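Long-range contacts in K Homology domain-containing protein (Pyrococcus horikoshii, PDB 2E3U), which probably binds RNA through two KH domains, as an archaeal Dim2p, a pre-ribosomal RNA processing factor: residues Arg44-Leu48 with Ile100-Pro106; Arg62-Lys66 with Ile78-Thr84; Glu179-Ala184 with Tyr200-Arg204. All coordinates share one frame; numbering follows the deposited sequence.

Contact 1: residues Arg44-Leu48 with Ile100-Pro106; sequences RIAVL and IGRGFSP
The carbonyl oxygen of I100 is gripped from both faces of its plane: R44 NE donates to I100 O over 2.7 Å, and from the other face G103 N donates to it at the end of helix 87-101. R44 NH1 adds a weak bond to the same oxygen. The G103 bond belongs to the Schellman motif that ends the third helix of the first type I KH domain; R44 reaches that end from helix 42-49. G103 suits its place because its positive phi of 100° would jam a side chain against the carbonyl before it. Its CA lies 3.7 Å above the plane of the R44 guanidinium, near the rim.

The arginine gets there by folding: CG points opposite its own carbonyl carbon (chi1 -61°), then the chain bends at chi2 and chi3, laying R44 CG 3.3 Å from G101 O and turning the guanidinium edge to the helix end. R44 NH1 also comes within 2.9 Å of F104 O. A leucine in its place would probably leave I100 O without its donor from the neighbouring helix and G103 without the flat group that lies against its CA.

Beyond the arginine the contact is apolar. I100 sends its two branches to different partners, CG2 toward V47 and CD1 to L48 CD1 at 4.0 Å, the latter pair crossing at about a right angle; I59 of helix 54-63 also packs on L48 and I100. V47 CG2 meets the ring of P106, the first residue of helix 106-109, at P106 CD, 3.7 Å away.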
loop_
_atom_site.group_PDB
_atom_site.type_symbol
_atom_site.label_atom_id
_atom_site.label_comp_id
_atom_site.label_asym_id
_atom_site.label_seq_id
_atom_site.Cartn_x
_atom_site.Cartn_y
_atom_site.Cartn_z
ATOM N N ARG A 44 -9.190 8.051 5.778
ATOM C CA ARG A 44 -8.252 8.298 4.672
ATOM C C ARG A 44 -8.762 9.158 3.522
ATOM O O ARG A 44 -7.975 9.589 2.658
ATOM C CB ARG A 44 -7.663 6.977 4.164
ATOM C CG ARG A 44 -6.895 6.238 5.245
ATOM C CD ARG A 44 -5.700 7.031 5.722
ATOM N NE ARG A 44 -4.675 7.102 4.673
ATOM C CZ ARG A 44 -3.523 7.759 4.796
ATOM N NH1 ARG A 44 -2.651 7.757 3.802
ATOM N NH2 ARG A 44 -3.221 8.389 5.934
ATOM N N ILE A 45 -10.061 9.417 3.512
ATOM C CA ILE A 45 -10.730 10.051 2.371
ATOM C C ILE A 45 -10.122 11.428 2.096
ATOM O O ILE A 45 -9.804 11.771 0.927
ATOM C CB ILE A 45 -12.251 10.151 2.631
ATOM C CG1 ILE A 45 -12.912 8.783 2.432
ATOM C CG2 ILE A 45 -12.928 11.273 1.753
ATOM C CD1 ILE A 45 -14.401 8.747 2.925
ATOM N N ALA A 46 -9.962 12.197 3.183
ATOM C CA ALA A 46 -9.380 13.524 3.132
ATOM C C ALA A 46 -7.978 13.520 2.486
ATOM O O ALA A 46 -7.652 14.432 1.731
ATOM C CB ALA A 46 -9.374 14.199 4.559
ATOM N N VAL A 47 -7.172 12.486 2.753
ATOM C CA VAL A 47 -5.861 12.352 2.081
ATOM C C VAL A 47 -5.955 11.937 0.599
ATOM O O VAL A 47 -5.161 12.415 -0.245
ATOM C CB VAL A 47 -4.822 11.501 2.904
ATOM C CG1 VAL A 47 -5.281 10.116 3.079
ATOM C CG2 VAL A 47 -3.477 11.463 2.224
ATOM N N LEU A 48 -6.922 11.079 0.273
ATOM C CA LEU A 48 -7.184 10.732 -1.125
ATOM C C LEU A 48 -7.610 11.974 -1.948
ATOM O O LEU A 48 -7.128 12.154 -3.052
ATOM C CB LEU A 48 -8.221 9.599 -1.248
ATOM C CG LEU A 48 -8.712 9.192 -2.659
ATOM C CD1 LEU A 48 -7.590 8.554 -3.439
ATOM C CD2 LEU A 48 -9.872 8.229 -2.595
ATOM N N ILE A 100 -3.252 4.298 -0.608
ATOM C CA ILE A 100 -3.580 5.462 0.229
ATOM C C ILE A 100 -4.532 5.079 1.396
ATOM O O ILE A 100 -4.307 5.432 2.543
ATOM C CB ILE A 100 -4.181 6.617 -0.637
ATOM C CG1 ILE A 100 -3.147 7.058 -1.687
ATOM C CG2 ILE A 100 -4.629 7.837 0.261
ATOM C CD1 ILE A 100 -3.722 8.020 -2.766
ATOM N N GLY A 101 -5.585 4.347 1.091
ATOM C CA GLY A 101 -6.493 3.873 2.096
ATOM C C GLY A 101 -5.859 3.035 3.166
ATOM O O GLY A 101 -6.306 3.090 4.320
ATOM N N ARG A 102 -4.831 2.261 2.807
ATOM C CA ARG A 102 -4.108 1.427 3.770
ATOM C C ARG A 102 -2.874 2.119 4.397
ATOM O O ARG A 102 -1.907 1.471 4.859
ATOM C CB ARG A 102 -3.724 0.103 3.097
ATOM C CG ARG A 102 -4.911 -0.798 2.810
ATOM C CD ARG A 102 -5.435 -1.395 4.121
ATOM N NE ARG A 102 -6.534 -0.657 4.718
ATOM C CZ ARG A 102 -6.778 -0.579 6.027
ATOM N NH1 ARG A 102 -5.967 -1.143 6.924
ATOM N NH2 ARG A 102 -7.831 0.105 6.446
ATOM N N GLY A 103 -2.873 3.441 4.337
ATOM C CA GLY A 103 -1.878 4.199 5.065
ATOM C C GLY A 103 -0.669 4.727 4.323
ATOM O O GLY A 103 0.119 5.433 4.943
ATOM N N PHE A 104 -0.503 4.414 3.028
ATOM C CA PHE A 104 0.569 5.058 2.236
ATOM C C PHE A 104 0.210 6.524 1.959
ATOM O O PHE A 104 -0.948 6.827 1.649
ATOM C CB PHE A 104 0.815 4.327 0.885
ATOM C CG PHE A 104 1.622 3.044 1.005
ATOM C CD1 PHE A 104 1.014 1.800 0.832
ATOM C CD2 PHE A 104 2.981 3.079 1.283
ATOM C CE1 PHE A 104 1.747 0.604 0.906
ATOM C CE2 PHE A 104 3.724 1.909 1.403
ATOM C CZ PHE A 104 3.106 0.652 1.215
ATOM N N SER A 105 1.187 7.428 2.030
ATOM C CA SER A 105 0.989 8.774 1.489
ATOM C C SER A 105 0.760 8.624 0.011
ATOM O O SER A 105 1.143 7.588 -0.561
ATOM C CB SER A 105 2.204 9.693 1.734
ATOM O OG SER A 105 3.272 9.392 0.824
ATOM N N PRO A 106 0.116 9.628 -0.630
ATOM C CA PRO A 106 -0.049 9.654 -2.082
ATOM C C PRO A 106 1.251 9.585 -2.887
ATOM O O PRO A 106 1.301 8.848 -3.902
ATOM C CB PRO A 106 -0.766 10.974 -2.314
ATOM C CG PRO A 106 -1.588 11.144 -1.041
ATOM C CD PRO A 106 -0.592 10.763 0.003
#

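Contact 2: residues Arg62-Lys66 with Ile78-Thr84; sequences RTKTK and ITSTKET
The backbones of 62-66 and 78-84 run antiparallel where K66 pairs with T79, their CA atoms 5.1 Å apart. This is a hydrogen-bonded pair with two nearly straight bonds: K66 N to T79 O at 2.8 Å lies in the carbonyl plane, and T79 N returns the bond to K66 O with an N-H...O angle of 177°. Before this ladder, helix 54-63 ends and the chain turns at K64, whose positive phi carries it into the strand; on the other segment a type I turn from T81 to T84 leads away.

The K64 carbonyl faces that turn. T84 OG1 donates to K64 O over 2.7 Å and T81 OG1 over 3.2 Å, the latter from the opposite face, well above the carbonyl plane. T84 OG1 also accepts from T81 N, and T81 OG1 accepts from E83 N in an ST turn; the two threonines therefore serve both the turn and the incoming carbonyl, as a purely apolar residue could not.

These segments lie at the open end of the hairpin 65-69/75-80, away from its connecting turn, in the first KH domain, whose three-stranded antiparallel sheet, in the order 1-3-2, is completed by strand 35-39 beside 75-80. On the sheet face bearing K66 and T79, the two side chains lie side by side, and a water donates to K66 O and hydrogen-bonds T79 OG1. T65 turns toward the helices: with chi1 at 59°, its OG1 donates to T63 OG1, while its CB sits 3.4 Å from T79 O. A93 of helix 87-101 touches T63, T65 and I78. At the surface the K64 side chain crosses E83 at about a right angle, bringing its aliphatic CD to 3.2 Å from E83 O.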
loop_
_atom_site.group_PDB
_atom_site.type_symbol
_atom_site.label_atom_id
_atom_site.label_comp_id
_atom_site.label_asym_id
_atom_site.label_seq_id
_atom_site.Cartn_x
_atom_site.Cartn_y
_atom_site.Cartn_z
ATOM N N ARG A 62 -2.547 11.258 -13.961
ATOM C CA ARG A 62 -1.491 10.272 -14.181
ATOM C C ARG A 62 -1.950 8.906 -14.719
ATOM O O ARG A 62 -1.174 8.181 -15.344
ATOM C CB ARG A 62 -0.674 10.101 -12.906
ATOM C CG ARG A 62 -0.017 11.388 -12.400
ATOM C CD ARG A 62 1.222 11.027 -11.598
ATOM N NE ARG A 62 1.610 12.070 -10.659
ATOM C CZ ARG A 62 2.701 12.035 -9.902
ATOM N NH1 ARG A 62 2.948 13.055 -9.070
ATOM N NH2 ARG A 62 3.542 10.994 -9.979
ATOM N N THR A 63 -3.206 8.560 -14.478
ATOM C CA THR A 63 -3.763 7.275 -14.928
ATOM C C THR A 63 -4.784 7.423 -16.065
ATOM O O THR A 63 -5.058 6.455 -16.791
ATOM C CB THR A 63 -4.429 6.519 -13.753
ATOM O OG1 THR A 63 -5.501 7.311 -13.212
ATOM C CG2 THR A 63 -3.385 6.197 -12.658
ATOM N N LYS A 64 -5.329 8.628 -16.217
ATOM C CA LYS A 64 -6.326 8.945 -17.241
ATOM C C LYS A 64 -7.626 8.221 -16.942
ATOM O O LYS A 64 -8.280 7.643 -17.824
ATOM C CB LYS A 64 -5.810 8.690 -18.667
ATOM C CG LYS A 64 -4.527 9.481 -19.028
ATOM C CD LYS A 64 -4.087 9.240 -20.478
ATOM C CE LYS A 64 -2.549 9.341 -20.644
ATOM N NZ LYS A 64 -1.857 8.026 -20.308
ATOM N N THR A 65 -7.996 8.285 -15.659
ATOM C CA THR A 65 -9.224 7.693 -15.166
ATOM C C THR A 65 -10.036 8.742 -14.420
ATOM O O THR A 65 -9.568 9.848 -14.120
ATOM C CB THR A 65 -8.933 6.511 -14.210
ATOM O OG1 THR A 65 -8.140 6.978 -13.099
ATOM C CG2 THR A 65 -8.243 5.334 -14.981
ATOM N N LYS A 66 -11.258 8.388 -14.107
ATOM C CA LYS A 66 -12.112 9.265 -13.332
ATOM C C LYS A 66 -12.250 8.527 -12.025
ATOM O O LYS A 66 -12.553 7.343 -12.013
ATOM C CB LYS A 66 -13.467 9.465 -14.033
ATOM C CG LYS A 66 -14.537 10.159 -13.184
ATOM C CD LYS A 66 -15.942 9.878 -13.709
ATOM C CE LYS A 66 -16.141 10.307 -15.172
ATOM N NZ LYS A 66 -16.044 11.793 -15.333
ATOM N N ILE A 78 -13.445 3.772 -9.610
ATOM C CA ILE A 78 -12.434 4.110 -10.569
ATOM C C ILE A 78 -12.938 3.717 -11.940
ATOM O O ILE A 78 -13.139 2.540 -12.222
ATOM C CB ILE A 78 -11.054 3.459 -10.252
ATOM C CG1 ILE A 78 -10.568 3.832 -8.844
ATOM C CG2 ILE A 78 -10.008 3.875 -11.319
ATOM C CD1 ILE A 78 -11.025 2.866 -7.681
ATOM N N THR A 79 -13.159 4.711 -12.791
ATOM C CA THR A 79 -13.760 4.457 -14.094
ATOM C C THR A 79 -12.859 4.901 -15.250
ATOM O O THR A 79 -12.116 5.884 -15.154
ATOM C CB THR A 79 -15.200 5.056 -14.227
ATOM O OG1 THR A 79 -15.172 6.438 -13.885
ATOM C CG2 THR A 79 -16.168 4.408 -13.281
ATOM N N SER A 80 -12.918 4.160 -16.353
ATOM C CA SER A 80 -12.073 4.511 -17.472
ATOM C C SER A 80 -12.749 5.649 -18.240
ATOM O O SER A 80 -13.936 5.861 -18.085
ATOM C CB SER A 80 -11.826 3.287 -18.357
ATOM O OG SER A 80 -13.017 2.908 -18.985
ATOM N N THR A 81 -11.968 6.389 -19.024
ATOM C CA THR A 81 -12.454 7.448 -19.903
ATOM C C THR A 81 -11.967 7.131 -21.342
ATOM O O THR A 81 -11.304 6.105 -21.575
ATOM C CB THR A 81 -11.917 8.816 -19.465
ATOM O OG1 THR A 81 -10.514 8.880 -19.730
ATOM C CG2 THR A 81 -12.143 9.067 -17.984
ATOM N N LYS A 82 -12.263 8.003 -22.304
ATOM C CA LYS A 82 -11.717 7.809 -23.644
ATOM C C LYS A 82 -10.178 7.854 -23.687
ATOM O O LYS A 82 -9.570 7.274 -24.585
ATOM C CB LYS A 82 -12.359 8.767 -24.684
ATOM C CG LYS A 82 -12.253 10.262 -24.377
ATOM C CD LYS A 82 -13.027 11.100 -25.416
ATOM C CE LYS A 82 -13.799 12.226 -24.749
ATOM N NZ LYS A 82 -12.941 13.397 -24.361
ATOM N N GLU A 83 -9.565 8.539 -22.722
ATOM C CA GLU A 83 -8.113 8.665 -22.629
ATOM C C GLU A 83 -7.402 7.456 -21.989
ATOM O O GLU A 83 -6.176 7.369 -22.056
ATOM C CB GLU A 83 -7.723 9.934 -21.863
ATOM C CG GLU A 83 -7.569 11.192 -22.734
ATOM C CD GLU A 83 -7.222 12.469 -21.930
ATOM O OE1 GLU A 83 -6.671 13.418 -22.548
ATOM O OE2 GLU A 83 -7.509 12.537 -20.694
ATOM N N THR A 84 -8.144 6.540 -21.362
ATOM C CA THR A 84 -7.508 5.454 -20.615
ATOM C C THR A 84 -6.688 4.588 -21.562
ATOM O O THR A 84 -7.215 4.097 -22.567
ATOM C CB THR A 84 -8.535 4.600 -19.804
ATOM O OG1 THR A 84 -9.378 5.472 -19.055
ATOM C CG2 THR A 84 -7.814 3.594 -18.801
HETATM O O HOH W 1 -15.373 6.926 -11.324
#

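Contact 3: residues Glu179-Ala184 with Tyr200-Arg204; sequences EIAKTA and YLERR
Segment 179-184 of helix 175-189 faces the last turn of helix 194-203, with CA atoms 7.1 Å apart both between I180 and R204 and between A184 and L201. Y200 reaches across the gap, its CG anti to the backbone N (chi1 164°), which aims the ring at the neighbouring helix. The ring edge turns to I180 O, 3.7 Å from Y200 CE2, and its hydroxyl abuts T183, where Y200 OH and T183 CB are 3.1 Å apart. The T183 hydroxyl is turned back to its own helix: OG1 donates to E179 O over 2.7 Å, from the opposite face of that carbonyl to T183 N, leaving the CB and CG2 side for the tyrosine. A threonine fits here because it offers both the bond and the methyl.

I180 packs against R204, its CG1 over the centre of one guanidinium face and 3.7 Å from R204 CZ, while I180 CG2 turns to L201 CD2 at 3.6 Å. The small A184 lets the same leucine methyl approach its CB to 3.8 Å. R204, bent at chi2 and chi3, also lays CG over the rim of one Y200 ring face, and NH1 makes a weak hydrogen bond to Y200 OH. At the guanidinium edge E179 OE2 stands 3.7 Å from R204 NH1, a long salt bridge with the two planes 21° apart.

Helix 149-158 flanks both partners, S158 touching I180 and M157 touching L201. This is helix-helix packing in the second KH domain: the third helix of its type I fold, following strand 168-173, is covered by helix 194-203, the last helix of the modelled chain.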
loop_
_atom_site.group_PDB
_atom_site.type_symbol
_atom_site.label_atom_id
_atom_site.label_comp_id
_atom_site.label_asym_id
_atom_site.label_seq_id
_atom_site.Cartn_x
_atom_site.Cartn_y
_atom_site.Cartn_z
ATOM N N GLU A 179 7.737 -10.357 -1.885
ATOM C CA GLU A 179 7.945 -11.660 -1.306
ATOM C C GLU A 179 8.996 -11.625 -0.176
ATOM O O GLU A 179 8.806 -12.247 0.880
ATOM C CB GLU A 179 8.367 -12.620 -2.434
ATOM C CG GLU A 179 7.893 -14.023 -2.273
ATOM C CD GLU A 179 8.449 -14.681 -1.039
ATOM O OE1 GLU A 179 7.652 -15.345 -0.329
ATOM O OE2 GLU A 179 9.680 -14.536 -0.781
ATOM N N ILE A 180 10.097 -10.898 -0.396
ATOM C CA ILE A 180 11.128 -10.686 0.622
ATOM C C ILE A 180 10.623 -9.900 1.864
ATOM O O ILE A 180 10.902 -10.299 3.004
ATOM C CB ILE A 180 12.366 -9.970 0.023
ATOM C CG1 ILE A 180 13.061 -10.850 -1.018
ATOM C CG2 ILE A 180 13.393 -9.555 1.147
ATOM C CD1 ILE A 180 14.062 -10.100 -1.859
ATOM N N ALA A 181 9.937 -8.764 1.640
ATOM C CA ALA A 181 9.384 -7.938 2.745
ATOM C C ALA A 181 8.316 -8.729 3.445
ATOM O O ALA A 181 8.306 -8.808 4.662
ATOM C CB ALA A 181 8.811 -6.572 2.244
ATOM N N LYS A 182 7.417 -9.331 2.683
ATOM C CA LYS A 182 6.389 -10.214 3.254
ATOM C C LYS A 182 6.964 -11.259 4.213
ATOM O O LYS A 182 6.481 -11.410 5.342
ATOM C CB LYS A 182 5.568 -10.919 2.143
ATOM C CG LYS A 182 4.214 -11.408 2.607
ATOM C CD LYS A 182 3.524 -12.358 1.614
ATOM C CE LYS A 182 2.391 -13.116 2.321
ATOM N NZ LYS A 182 1.316 -13.580 1.400
ATOM N N THR A 183 7.946 -12.015 3.728
ATOM C CA THR A 183 8.642 -13.040 4.543
ATOM C C THR A 183 9.289 -12.499 5.839
ATOM O O THR A 183 9.091 -13.088 6.892
ATOM C CB THR A 183 9.686 -13.797 3.715
ATOM O OG1 THR A 183 9.050 -14.318 2.541
ATOM C CG2 THR A 183 10.255 -14.953 4.495
ATOM N N ALA A 184 10.017 -11.376 5.758
ATOM C CA ALA A 184 10.599 -10.715 6.937
ATOM C C ALA A 184 9.521 -10.318 7.947
ATOM O O ALA A 184 9.662 -10.549 9.141
ATOM C CB ALA A 184 11.373 -9.492 6.512
ATOM N N TYR A 200 18.472 -13.088 7.372
ATOM C CA TYR A 200 17.598 -13.434 6.244
ATOM C C TYR A 200 17.522 -12.348 5.161
ATOM O O TYR A 200 17.617 -12.647 3.965
ATOM C CB TYR A 200 16.165 -13.811 6.707
ATOM C CG TYR A 200 15.153 -13.787 5.556
ATOM C CD1 TYR A 200 14.986 -14.892 4.726
ATOM C CD2 TYR A 200 14.392 -12.652 5.297
ATOM C CE1 TYR A 200 14.076 -14.874 3.663
ATOM C CE2 TYR A 200 13.496 -12.601 4.232
ATOM C CZ TYR A 200 13.345 -13.708 3.420
ATOM O OH TYR A 200 12.457 -13.652 2.355
ATOM N N LEU A 201 17.344 -11.093 5.579
ATOM C CA LEU A 201 17.289 -9.974 4.646
ATOM C C LEU A 201 18.621 -9.703 3.952
ATOM O O LEU A 201 18.630 -9.328 2.771
ATOM C CB LEU A 201 16.755 -8.694 5.313
ATOM C CG LEU A 201 15.282 -8.636 5.678
ATOM C CD1 LEU A 201 15.030 -7.614 6.775
ATOM C CD2 LEU A 201 14.350 -8.377 4.457
ATOM N N GLU A 202 19.736 -9.884 4.657
ATOM C CA GLU A 202 21.059 -9.742 4.023
ATOM C C GLU A 202 21.227 -10.768 2.916
ATOM O O GLU A 202 21.725 -10.450 1.838
ATOM C CB GLU A 202 22.216 -9.887 5.023
ATOM C CG GLU A 202 22.757 -8.572 5.621
ATOM C CD GLU A 202 23.471 -7.668 4.613
ATOM O OE1 GLU A 202 23.971 -8.187 3.578
ATOM O OE2 GLU A 202 23.541 -6.433 4.864
ATOM N N ARG A 203 20.775 -11.990 3.185
ATOM C CA ARG A 203 20.879 -13.086 2.235
ATOM C C ARG A 203 20.052 -12.841 0.963
ATOM O O ARG A 203 20.422 -13.281 -0.131
ATOM C CB ARG A 203 20.531 -14.426 2.898
ATOM C CG ARG A 203 21.755 -15.210 3.355
ATOM C CD ARG A 203 21.424 -16.320 4.406
ATOM N NE ARG A 203 20.110 -16.927 4.183
ATOM C CZ ARG A 203 19.159 -17.043 5.107
ATOM N NH1 ARG A 203 19.379 -16.623 6.343
ATOM N NH2 ARG A 203 17.992 -17.607 4.797
ATOM N N ARG A 204 18.951 -12.126 1.105
ATOM C CA ARG A 204 18.110 -11.799 -0.034
ATOM C C ARG A 204 18.629 -10.521 -0.695
ATOM O O ARG A 204 18.873 -10.500 -1.902
ATOM C CB ARG A 204 16.638 -11.647 0.387
ATOM C CG ARG A 204 16.025 -12.848 1.108
ATOM C CD ARG A 204 16.054 -14.179 0.298
ATOM N NE ARG A 204 15.482 -14.062 -1.046
ATOM C CZ ARG A 204 14.222 -14.345 -1.395
ATOM N NH1 ARG A 204 13.334 -14.769 -0.499
ATOM N NH2 ARG A 204 13.844 -14.186 -2.668
#

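From the N terminus, the chain passes strand 35-39 and helix 42-49, where contact 1 opens, then helix 54-63 and strand 65-69, where contact 2 opens. Contact 2 closes first, at the end of strand 75-80, after a short hairpin; contact 1 closes only at the end of helix 87-101 and the turn that follows, so the smaller loop lies wholly within the larger. Contact 2 joins edge strand 65-69 to the central strand 75-80, and contact 1 joins helix 42-49 to the end of helix 87-101, their centres about 20 Å apart. In the second KH domain contact 3 follows in series, joining helix 175-189 to helix 194-203, its centre about 35 Å from that of contact 2.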